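Local coordinates for glycosyl hydrolase family 2, TIM barrel domain protein (PDB 6ED2) that probably hydrolyses beta-glucuronides as a family 2 glycoside hydrolase beta-glucuronidase of a gut bacterium, at residues R47-W61 against F81-Y95. Sequence-based numbering, arbitrary orientation. Where two conformers were deposited one is given.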
loop_
_atom_site.group_PDB
_atom_site.type_symbol
_atom_site.label_atom_id
_atom_site.label_comp_id
_atom_site.label_asym_id
_atom_site.label_seq_id
_atom_site.Cartn_x
_atom_site.Cartn_y
_atom_site.Cartn_z
ATOM N N ARG A 47 1.083 -15.124 -34.450
ATOM C CA ARG A 47 2.243 -14.294 -34.734
ATOM C C ARG A 47 1.797 -12.842 -34.901
ATOM O O ARG A 47 0.642 -12.552 -35.218
ATOM C CB ARG A 47 2.976 -14.777 -35.992
ATOM C CG ARG A 47 3.338 -16.265 -36.015
ATOM C CD ARG A 47 4.130 -16.693 -34.778
ATOM N NE ARG A 47 5.389 -15.947 -34.632
ATOM C CZ ARG A 47 6.230 -16.099 -33.607
ATOM N NH1 ARG A 47 5.953 -16.970 -32.632
ATOM N NH2 ARG A 47 7.344 -15.375 -33.548
ATOM N N PHE A 48 2.738 -11.928 -34.699
ATOM C CA PHE A 48 2.411 -10.521 -34.562
ATOM C C PHE A 48 3.608 -9.701 -35.002
ATOM O O PHE A 48 4.747 -10.038 -34.681
ATOM C CB PHE A 48 2.028 -10.194 -33.103
ATOM C CG PHE A 48 1.743 -8.725 -32.832
ATOM C CD1 PHE A 48 0.436 -8.269 -32.743
ATOM C CD2 PHE A 48 2.780 -7.818 -32.597
ATOM C CE1 PHE A 48 0.155 -6.920 -32.452
ATOM C CE2 PHE A 48 2.509 -6.476 -32.316
ATOM C CZ PHE A 48 1.185 -6.033 -32.235
ATOM N N SER A 49 3.342 -8.614 -35.721
ATOM C CA SER A 49 4.402 -7.691 -36.080
ATOM C C SER A 49 3.841 -6.280 -36.128
ATOM O O SER A 49 2.764 -6.058 -36.687
ATOM C CB SER A 49 5.023 -8.046 -37.436
ATOM O OG SER A 49 6.125 -7.198 -37.665
ATOM N N PHE A 50 4.569 -5.338 -35.529
ATOM C CA PHE A 50 4.328 -3.928 -35.796
ATOM C C PHE A 50 4.731 -3.604 -37.233
ATOM O O PHE A 50 5.610 -4.249 -37.811
ATOM C CB PHE A 50 5.118 -3.048 -34.820
ATOM C CG PHE A 50 4.720 -3.222 -33.372
ATOM C CD1 PHE A 50 3.457 -2.849 -32.936
ATOM C CD2 PHE A 50 5.613 -3.752 -32.442
ATOM C CE1 PHE A 50 3.084 -3.011 -31.601
ATOM C CE2 PHE A 50 5.242 -3.912 -31.095
ATOM C CZ PHE A 50 3.981 -3.536 -30.680
ATOM N N ASP A 51 4.088 -2.586 -37.808
ATOM C CA ASP A 51 4.357 -2.132 -39.179
ATOM C C ASP A 51 4.468 -0.609 -39.175
ATOM O O ASP A 51 3.585 0.090 -39.683
ATOM C CB ASP A 51 3.247 -2.608 -40.121
ATOM C CG ASP A 51 3.559 -2.383 -41.615
ATOM O OD1 ASP A 51 4.611 -1.793 -41.980
ATOM O OD2 ASP A 51 2.708 -2.813 -42.428
ATOM N N PRO A 52 5.539 -0.059 -38.589
ATOM C CA PRO A 52 5.591 1.404 -38.406
ATOM C C PRO A 52 5.705 2.172 -39.709
ATOM O O PRO A 52 5.304 3.342 -39.766
ATOM C CB PRO A 52 6.828 1.611 -37.520
ATOM C CG PRO A 52 7.674 0.414 -37.781
ATOM C CD PRO A 52 6.702 -0.729 -37.982
ATOM N N GLU A 53 6.234 1.569 -40.761
ATOM C CA GLU A 53 6.338 2.260 -42.035
ATOM C C GLU A 53 5.161 1.965 -42.956
ATOM O O GLU A 53 5.178 2.397 -44.111
ATOM C CB GLU A 53 7.663 1.903 -42.714
ATOM C CG GLU A 53 8.894 2.392 -41.943
ATOM C CD GLU A 53 8.873 3.893 -41.683
ATOM O OE1 GLU A 53 8.706 4.670 -42.650
ATOM O OE2 GLU A 53 9.019 4.292 -40.505
ATOM N N SER A 54 4.143 1.254 -42.464
ATOM C CA SER A 54 2.939 0.925 -43.242
ATOM C C SER A 54 3.284 0.352 -44.620
ATOM O O SER A 54 2.714 0.737 -45.645
ATOM C CB SER A 54 2.016 2.139 -43.371
ATOM O OG SER A 54 1.451 2.473 -42.118
ATOM N N LYS A 55 4.221 -0.591 -44.636
ATOM C CA LYS A 55 4.699 -1.183 -45.877
ATOM C C LYS A 55 4.239 -2.620 -46.090
ATOM O O LYS A 55 4.543 -3.201 -47.136
ATOM C CB LYS A 55 6.230 -1.117 -45.929
ATOM C CG LYS A 55 6.942 -2.038 -44.969
ATOM C CD LYS A 55 8.435 -1.678 -44.922
ATOM C CE LYS A 55 9.288 -2.821 -44.354
ATOM N NZ LYS A 55 10.524 -2.322 -43.667
ATOM N N GLY A 56 3.476 -3.192 -45.160
ATOM C CA GLY A 56 3.254 -4.631 -45.181
ATOM C C GLY A 56 2.521 -5.126 -46.417
ATOM O O GLY A 56 2.813 -6.211 -46.927
ATOM N N VAL A 57 1.525 -4.371 -46.889
ATOM C CA VAL A 57 0.737 -4.851 -48.021
ATOM C C VAL A 57 1.617 -4.948 -49.258
ATOM O O VAL A 57 1.703 -6.002 -49.897
ATOM C CB VAL A 57 -0.495 -3.958 -48.260
ATOM C CG1 VAL A 57 -1.259 -4.419 -49.510
ATOM C CG2 VAL A 57 -1.423 -3.998 -47.053
ATOM N N GLU A 58 2.338 -3.872 -49.573
ATOM C CA GLU A 58 3.178 -3.877 -50.760
ATOM C C GLU A 58 4.339 -4.857 -50.617
ATOM O O GLU A 58 4.730 -5.506 -51.595
ATOM C CB GLU A 58 3.685 -2.466 -51.029
ATOM C CG GLU A 58 4.331 -2.293 -52.385
ATOM C CD GLU A 58 5.347 -1.167 -52.386
ATOM O OE1 GLU A 58 4.952 -0.011 -52.101
ATOM O OE2 GLU A 58 6.543 -1.443 -52.647
ATOM N N ALA A 59 4.896 -4.992 -49.412
ATOM C CA ALA A 59 6.045 -5.865 -49.214
ATOM C C ALA A 59 5.675 -7.339 -49.133
ATOM O O ALA A 59 6.579 -8.167 -49.051
ATOM C CB ALA A 59 6.816 -5.465 -47.954
ATOM N N GLY A 60 4.395 -7.693 -49.164
ATOM C CA GLY A 60 4.003 -9.093 -49.155
ATOM C C GLY A 60 3.834 -9.732 -47.792
ATOM O O GLY A 60 3.872 -10.967 -47.701
ATOM N N TRP A 61 3.626 -8.941 -46.731
ATOM C CA TRP A 61 3.472 -9.505 -45.386
ATOM C C TRP A 61 2.235 -10.382 -45.251
ATOM O O TRP A 61 2.188 -11.240 -44.361
ATOM C CB TRP A 61 3.390 -8.398 -44.329
ATOM C CG TRP A 61 4.637 -7.613 -44.136
ATOM C CD1 TRP A 61 5.678 -7.487 -45.013
ATOM C CD2 TRP A 61 4.983 -6.832 -42.982
ATOM N NE1 TRP A 61 6.652 -6.671 -44.472
ATOM C CE2 TRP A 61 6.250 -6.258 -43.228
ATOM C CE3 TRP A 61 4.341 -6.561 -41.765
ATOM C CZ2 TRP A 61 6.889 -5.425 -42.306
ATOM C CZ3 TRP A 61 4.978 -5.727 -40.845
ATOM C CH2 TRP A 61 6.242 -5.175 -41.120
ATOM N N PHE A 81 4.033 -6.205 -23.137
ATOM C CA PHE A 81 5.420 -5.813 -23.355
ATOM C C PHE A 81 6.011 -5.123 -22.129
ATOM O O PHE A 81 5.298 -4.626 -21.251
ATOM C CB PHE A 81 5.531 -4.878 -24.559
ATOM C CG PHE A 81 5.071 -5.497 -25.847
ATOM C CD1 PHE A 81 5.906 -6.334 -26.563
ATOM C CD2 PHE A 81 3.802 -5.252 -26.334
ATOM C CE1 PHE A 81 5.488 -6.909 -27.754
ATOM C CE2 PHE A 81 3.376 -5.829 -27.526
ATOM C CZ PHE A 81 4.225 -6.666 -28.234
ATOM N N THR A 82 7.340 -5.076 -22.089
ATOM C CA THR A 82 8.024 -4.378 -21.010
ATOM C C THR A 82 8.505 -2.985 -21.389
ATOM O O THR A 82 8.964 -2.256 -20.504
ATOM C CB THR A 82 9.220 -5.197 -20.519
ATOM O OG1 THR A 82 10.033 -5.552 -21.638
ATOM C CG2 THR A 82 8.731 -6.462 -19.816
ATOM N N ASP A 83 8.421 -2.596 -22.665
ATOM C CA ASP A 83 8.865 -1.283 -23.132
ATOM C C ASP A 83 7.672 -0.409 -23.520
ATOM O O ASP A 83 6.671 -0.904 -24.052
ATOM C CB ASP A 83 9.805 -1.423 -24.327
ATOM C CG ASP A 83 9.093 -1.944 -25.557
ATOM O OD1 ASP A 83 8.553 -3.066 -25.496
ATOM O OD2 ASP A 83 9.060 -1.233 -26.581
ATOM N N LYS A 84 7.799 0.903 -23.282
ATOM C CA LYS A 84 6.671 1.813 -23.464
ATOM C C LYS A 84 6.351 2.065 -24.945
ATOM O O LYS A 84 5.186 2.301 -25.290
ATOM C CB LYS A 84 6.949 3.136 -22.730
ATOM C CG LYS A 84 5.779 4.124 -22.755
ATOM C CD LYS A 84 6.030 5.342 -21.884
ATOM C CE LYS A 84 6.245 4.945 -20.440
ATOM N NZ LYS A 84 5.939 6.076 -19.522
ATOM N N ALA A 85 7.356 2.022 -25.830
ATOM C CA ALA A 85 7.105 2.252 -27.252
ATOM C C ALA A 85 6.143 1.216 -27.820
ATOM O O ALA A 85 5.300 1.536 -28.663
ATOM C CB ALA A 85 8.417 2.237 -28.041
ATOM N N SER A 86 6.252 -0.031 -27.372
ATOM C CA SER A 86 5.307 -1.050 -27.810
ATOM C C SER A 86 3.958 -0.867 -27.133
ATOM O O SER A 86 2.912 -1.011 -27.780
ATOM C CB SER A 86 5.865 -2.442 -27.515
ATOM O OG SER A 86 7.110 -2.627 -28.168
ATOM N N ARG A 87 3.952 -0.554 -25.829
ATOM C CA ARG A 87 2.672 -0.332 -25.159
ATOM C C ARG A 87 1.898 0.788 -25.837
ATOM O O ARG A 87 0.684 0.676 -26.039
ATOM C CB ARG A 87 2.866 -0.021 -23.676
ATOM C CG ARG A 87 1.554 0.018 -22.890
ATOM C CD ARG A 87 1.702 0.812 -21.576
ATOM N NE ARG A 87 1.695 2.249 -21.815
ATOM C CZ ARG A 87 2.259 3.166 -21.021
ATOM N NH1 ARG A 87 2.894 2.814 -19.909
ATOM N NH2 ARG A 87 2.182 4.456 -21.342
ATOM N N GLU A 88 2.584 1.858 -26.230
ATOM C CA GLU A 88 1.928 3.027 -26.810
ATOM C C GLU A 88 1.907 3.005 -28.338
ATOM O O GLU A 88 1.541 4.013 -28.950
ATOM C CB GLU A 88 2.612 4.308 -26.318
ATOM C CG GLU A 88 2.402 4.622 -24.828
ATOM C CD GLU A 88 1.063 5.322 -24.543
ATOM O OE1 GLU A 88 0.357 5.700 -25.501
ATOM O OE2 GLU A 88 0.705 5.500 -23.358
ATOM N N TYR A 89 2.310 1.895 -28.967
ATOM C CA TYR A 89 2.364 1.844 -30.424
ATOM C C TYR A 89 1.032 2.246 -31.046
ATOM O O TYR A 89 -0.036 1.732 -30.674
ATOM C CB TYR A 89 2.737 0.447 -30.914
ATOM C CG TYR A 89 2.781 0.402 -32.419
ATOM C CD1 TYR A 89 3.933 0.792 -33.105
ATOM C CD2 TYR A 89 1.668 0.019 -33.165
ATOM C CE1 TYR A 89 3.989 0.768 -34.490
ATOM C CE2 TYR A 89 1.707 0.004 -34.563
ATOM C CZ TYR A 89 2.872 0.379 -35.213
ATOM O OH TYR A 89 2.933 0.359 -36.590
ATOM N N CYS A 90 1.101 3.145 -32.022
ATOM C CA CYS A 90 -0.093 3.657 -32.689
ATOM C C CYS A 90 0.131 3.604 -34.193
ATOM O O CYS A 90 1.046 4.254 -34.708
ATOM C CB CYS A 90 -0.411 5.083 -32.229
ATOM S SG CYS A 90 -2.008 5.717 -32.863
ATOM N N GLY A 91 -0.674 2.818 -34.885
ATOM C CA GLY A 91 -0.501 2.681 -36.318
ATOM C C GLY A 91 -0.973 1.316 -36.783
ATOM O O GLY A 91 -1.898 0.744 -36.212
ATOM N N ASP A 92 -0.321 0.834 -37.845
ATOM C CA ASP A 92 -0.607 -0.477 -38.431
ATOM C C ASP A 92 0.145 -1.580 -37.686
ATOM O O ASP A 92 1.326 -1.425 -37.352
ATOM C CB ASP A 92 -0.162 -0.512 -39.897
ATOM C CG ASP A 92 -1.087 0.241 -40.838
ATOM O OD1 ASP A 92 -2.236 0.581 -40.469
ATOM O OD2 ASP A 92 -0.639 0.491 -41.974
ATOM N N PHE A 93 -0.530 -2.709 -37.460
ATOM C CA PHE A 93 0.096 -3.891 -36.878
ATOM C C PHE A 93 -0.594 -5.135 -37.432
ATOM O O PHE A 93 -1.765 -5.096 -37.825
ATOM C CB PHE A 93 0.042 -3.878 -35.330
ATOM C CG PHE A 93 -1.330 -3.585 -34.757
ATOM C CD1 PHE A 93 -2.172 -4.624 -34.370
ATOM C CD2 PHE A 93 -1.774 -2.264 -34.605
ATOM C CE1 PHE A 93 -3.433 -4.382 -33.840
ATOM C CE2 PHE A 93 -3.037 -1.996 -34.075
ATOM C CZ PHE A 93 -3.873 -3.062 -33.691
ATOM N N TRP A 94 0.139 -6.254 -37.437
ATOM C CA TRP A 94 -0.293 -7.470 -38.118
ATOM C C TRP A 94 -0.402 -8.646 -37.157
ATOM O O TRP A 94 0.476 -8.866 -36.311
ATOM C CB TRP A 94 0.678 -7.852 -39.241
ATOM C CG TRP A 94 0.772 -6.887 -40.394
ATOM C CD1 TRP A 94 1.398 -5.684 -40.403
ATOM C CD2 TRP A 94 0.263 -7.089 -41.717
ATOM N NE1 TRP A 94 1.308 -5.110 -41.651
ATOM C CE2 TRP A 94 0.609 -5.953 -42.475
ATOM C CE3 TRP A 94 -0.460 -8.118 -42.333
ATOM C CZ2 TRP A 94 0.251 -5.811 -43.821
ATOM C CZ3 TRP A 94 -0.807 -7.985 -43.661
ATOM C CH2 TRP A 94 -0.453 -6.839 -44.393
ATOM N N TYR A 95 -1.479 -9.406 -37.315
ATOM C CA TYR A 95 -1.663 -10.705 -36.694
ATOM C C TYR A 95 -1.656 -11.771 -37.784
ATOM O O TYR A 95 -2.114 -11.533 -38.906
ATOM C CB TYR A 95 -2.984 -10.775 -35.930
ATOM C CG TYR A 95 -3.000 -10.094 -34.586
ATOM C CD1 TYR A 95 -2.944 -10.842 -33.416
ATOM C CD2 TYR A 95 -3.115 -8.707 -34.477
ATOM C CE1 TYR A 95 -2.978 -10.238 -32.179
ATOM C CE2 TYR A 95 -3.144 -8.084 -33.224
ATOM C CZ TYR A 95 -3.070 -8.858 -32.082
ATOM O OH TYR A 95 -3.096 -8.269 -30.831
HETATM O O HOH W 1 1.891 2.329 -39.039
HETATM O O HOH W 2 0.424 -1.436 -43.464
#
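Asp51 OD2 is gripped from two sides: Trp94 NE1 reaches it at 2.8 Å on the anti side, almost straight at 168° and close to the indole plane, while Gly56 N comes in on the syn side at 2.9 Å. A water adds a third bond and links OD2 to Asp92 OD2, a bridge likely to ease the closeness of two carboxylates. Ser54 OG donates to Asp92 OD2 at 2.9 Å, from above the carboxylate plane, and Asp92 OD1 goes to Asn161. The Trp94 indole is held over one face by Trp61: Trp61 CB sits over the centre of the Trp94 six-membered ring, 4.0 Å from it, and Trp61 CE3 lies near Trp94 CD1. Gly56 CA and Val57 pack about the far end of the indole.

These side chains stand on one face of two antiparallel strands, paired Phe48-Tyr95, Ser49-Trp94 and Phe50-Phe93, in the beta-sheet of the sugar-binding domain of family 2 glycoside hydrolases; Ser49 and Trp94 exchange both backbone bonds. On the other face, Phe48 turns its edge to the face of Tyr95, planes at 88°; with CG anti to the backbone N (chi1 177°), its ring is carried across to Tyr95. Phe77 packs against Phe48, Phe50 and Phe93.

Phe50 CD1 lies over one face of the Tyr89 ring, 3.4 Å from Tyr89 CG, and Phe50 CZ reaches Phe81. Tyr89 OH donates to Asp92 O, which also accepts a bent bond from Asp51 N. Replacing Tyr89 with an alanine would probably cost Phe50 CD1 the ring it rests on and Asp92 O its hydroxyl donor. Ser86 CB packs on Phe50 CZ, and Asp83 OD2, at the N-cap of helix 84-87, holds Ser86 through its N and OG.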